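Local coordinates for protein M32 carboxypeptidase (Chitinophagaceae bacterium, PDB 7A03) that probably acts as a metal-dependent carboxypeptidase of the M32 family, removing amino acids one at a time from the C-terminal end of peptides, at residues D128-E133 with T379-K384. Sequence-based numbering, arbitrary orientation.
Sequences DYQVFE and TKDLNK
Y129 and E133, one turn apart at the start of helix 129-150, seize the beta turn that leads into helix 382-394, a mixed polar and aromatic contact between two helix starts at the periphery of this largely helical chain. The principle at work is that a side chain can grip a carbonyl of a turn. A chi1 of 160°, which sets CG opposite the backbone N, swings the Y129 ring toward the turn. Its hydroxyl donates to T379 O at 2.6 Å, in the carbonyl plane and on a lone pair. T379 O also takes a weak bond from L382 N, so the tyrosine adds a second grip on the carbonyl that closes the type II turn. Around the ring, T379 O lies at the edge, N383 N sits 3.9 Å above one face, offset toward the rim, and L382 CB packs 3.5 Å from Y129 CZ. A phenylalanine in place of Y129 would probably keep much of this packing but leave T379 O without its side-chain donor. One turn further along, E133 takes up K380: its chain bends at chi2 (-79°), and OE2 receives K380 NZ at 2.7 Å in a salt bridge, on the syn side but tilted somewhat out of the carboxylate plane. T379 OG1 adds only a weak, long bond to the same oxygen. The aliphatic end of K380 lies against it too, with CD 3.0 Å from E133 OE2. N383 OD1, buried here, finds no polar partner; the amide of Q130 stays 3.8 Å away, NE2 to OD1. Behind the contact, D401 accepts from Y129 N, and L136 of helix 129-150 touches Y129, T379 and L382. The whole is a type II turn running into helix 382-394, held by side chains from the N-terminal end of helix 129-150, which D128 N-caps.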
loop_
_atom_site.group_PDB
_atom_site.type_symbol
_atom_site.label_atom_id
_atom_site.label_comp_id
_atom_site.label_asym_id
_atom_site.label_seq_id
_atom_site.Cartn_x
_atom_site.Cartn_y
_atom_site.Cartn_z
ATOM N N ASP A 128 5.323 27.064 2.193
ATOM C CA ASP A 128 6.177 27.525 1.101
ATOM C C ASP A 128 7.122 26.402 0.711
ATOM O O ASP A 128 7.970 25.995 1.512
ATOM C CB ASP A 128 6.974 28.771 1.507
ATOM C CG ASP A 128 7.825 29.325 0.371
ATOM O OD1 ASP A 128 8.494 30.356 0.583
ATOM O OD2 ASP A 128 7.826 28.748 -0.736
ATOM N N TYR A 129 6.999 25.939 -0.534
ATOM C CA TYR A 129 7.834 24.841 -1.001
ATOM C C TYR A 129 9.307 25.226 -1.040
ATOM O O TYR A 129 10.176 24.366 -0.845
ATOM C CB TYR A 129 7.369 24.390 -2.387
ATOM C CG TYR A 129 8.420 23.612 -3.137
ATOM C CD1 TYR A 129 8.662 22.279 -2.839
ATOM C CD2 TYR A 129 9.183 24.213 -4.129
ATOM C CE1 TYR A 129 9.635 21.562 -3.511
ATOM C CE2 TYR A 129 10.157 23.503 -4.812
ATOM C CZ TYR A 129 10.373 22.176 -4.496
ATOM O OH TYR A 129 11.340 21.470 -5.168
ATOM N N GLN A 130 9.612 26.501 -1.302
ATOM C CA GLN A 130 11.006 26.917 -1.412
ATOM C C GLN A 130 11.778 26.703 -0.119
ATOM O O GLN A 130 13.009 26.614 -0.152
ATOM C CB GLN A 130 11.105 28.368 -1.896
ATOM C CG GLN A 130 10.460 28.604 -3.256
ATOM C CD GLN A 130 11.091 27.773 -4.367
ATOM O OE1 GLN A 130 12.210 27.274 -4.234
ATOM N NE2 GLN A 130 10.363 27.613 -5.469
ATOM N N VAL A 131 11.081 26.604 1.014
ATOM C CA VAL A 131 11.736 26.215 2.259
ATOM C C VAL A 131 12.255 24.786 2.162
ATOM O O VAL A 131 13.352 24.468 2.640
ATOM C CB VAL A 131 10.767 26.396 3.442
ATOM C CG1 VAL A 131 11.316 25.736 4.689
ATOM C CG2 VAL A 131 10.498 27.872 3.687
ATOM N N PHE A 132 11.473 23.903 1.537
ATOM C CA PHE A 132 11.840 22.503 1.376
ATOM C C PHE A 132 12.813 22.288 0.227
ATOM O O PHE A 132 13.513 21.271 0.207
ATOM C CB PHE A 132 10.554 21.698 1.127
ATOM C CG PHE A 132 10.742 20.199 1.077
ATOM C CD1 PHE A 132 11.360 19.520 2.111
ATOM C CD2 PHE A 132 10.252 19.466 0.000
ATOM C CE1 PHE A 132 11.511 18.135 2.068
ATOM C CE2 PHE A 132 10.404 18.088 -0.050
ATOM C CZ PHE A 132 11.033 17.422 0.986
ATOM N N GLU A 133 12.879 23.228 -0.715
ATOM C CA GLU A 133 13.573 22.968 -1.975
ATOM C C GLU A 133 15.041 22.563 -1.837
ATOM O O GLU A 133 15.459 21.639 -2.555
ATOM C CB GLU A 133 13.366 24.131 -2.955
ATOM C CG GLU A 133 13.844 23.842 -4.354
ATOM C CD GLU A 133 15.354 23.972 -4.495
ATOM O OE1 GLU A 133 15.974 24.704 -3.698
ATOM O OE2 GLU A 133 15.931 23.311 -5.376
ATOM N N THR A 379 14.316 20.364 -9.435
ATOM C CA THR A 379 13.618 20.705 -8.206
ATOM C C THR A 379 13.361 22.199 -8.072
ATOM O O THR A 379 12.562 22.603 -7.220
ATOM C CB THR A 379 14.418 20.203 -7.004
ATOM O OG1 THR A 379 13.787 20.627 -5.794
ATOM C CG2 THR A 379 15.810 20.760 -7.047
ATOM N N LYS A 380 14.026 23.027 -8.876
ATOM C CA LYS A 380 13.763 24.460 -8.861
ATOM C C LYS A 380 12.351 24.700 -9.388
ATOM O O LYS A 380 12.013 24.253 -10.490
ATOM C CB LYS A 380 14.791 25.183 -9.735
ATOM C CG LYS A 380 16.240 25.146 -9.219
ATOM C CD LYS A 380 16.308 25.094 -7.699
ATOM C CE LYS A 380 17.733 25.270 -7.170
ATOM N NZ LYS A 380 18.271 23.979 -6.630
ATOM N N ASP A 381 11.524 25.380 -8.593
ATOM C CA ASP A 381 10.143 25.681 -8.978
ATOM C C ASP A 381 9.333 24.407 -9.222
ATOM O O ASP A 381 8.513 24.329 -10.141
ATOM C CB ASP A 381 10.078 26.624 -10.183
ATOM C CG ASP A 381 10.042 28.084 -9.779
ATOM O OD1 ASP A 381 8.943 28.587 -9.464
ATOM O OD2 ASP A 381 11.111 28.729 -9.778
ATOM N N LEU A 382 9.575 23.388 -8.400
ATOM C CA LEU A 382 8.805 22.159 -8.544
ATOM C C LEU A 382 7.335 22.378 -8.210
ATOM O O LEU A 382 6.471 21.652 -8.717
ATOM C CB LEU A 382 9.411 21.060 -7.676
ATOM C CG LEU A 382 8.898 19.642 -7.931
ATOM C CD1 LEU A 382 9.239 19.204 -9.343
ATOM C CD2 LEU A 382 9.470 18.683 -6.919
ATOM N N ASN A 383 7.030 23.366 -7.364
ATOM C CA ASN A 383 5.634 23.649 -7.048
ATOM C C ASN A 383 4.860 24.062 -8.297
ATOM O O ASN A 383 3.717 23.638 -8.491
ATOM C CB ASN A 383 5.538 24.713 -5.955
ATOM C CG ASN A 383 6.244 25.996 -6.333
ATOM O OD1 ASN A 383 7.286 25.974 -6.984
ATOM N ND2 ASN A 383 5.673 27.126 -5.932
ATOM N N LYS A 384 5.474 24.867 -9.168
ATOM C CA LYS A 384 4.806 25.246 -10.409
ATOM C C LYS A 384 4.583 24.036 -11.309
ATOM O O LYS A 384 3.506 23.883 -11.901
ATOM C CB LYS A 384 5.607 26.327 -11.141
ATOM C CG LYS A 384 4.912 26.839 -12.396
ATOM C CD LYS A 384 5.885 27.296 -13.465
ATOM C CE LYS A 384 5.545 26.695 -14.823
ATOM N NZ LYS A 384 4.452 27.433 -15.515
#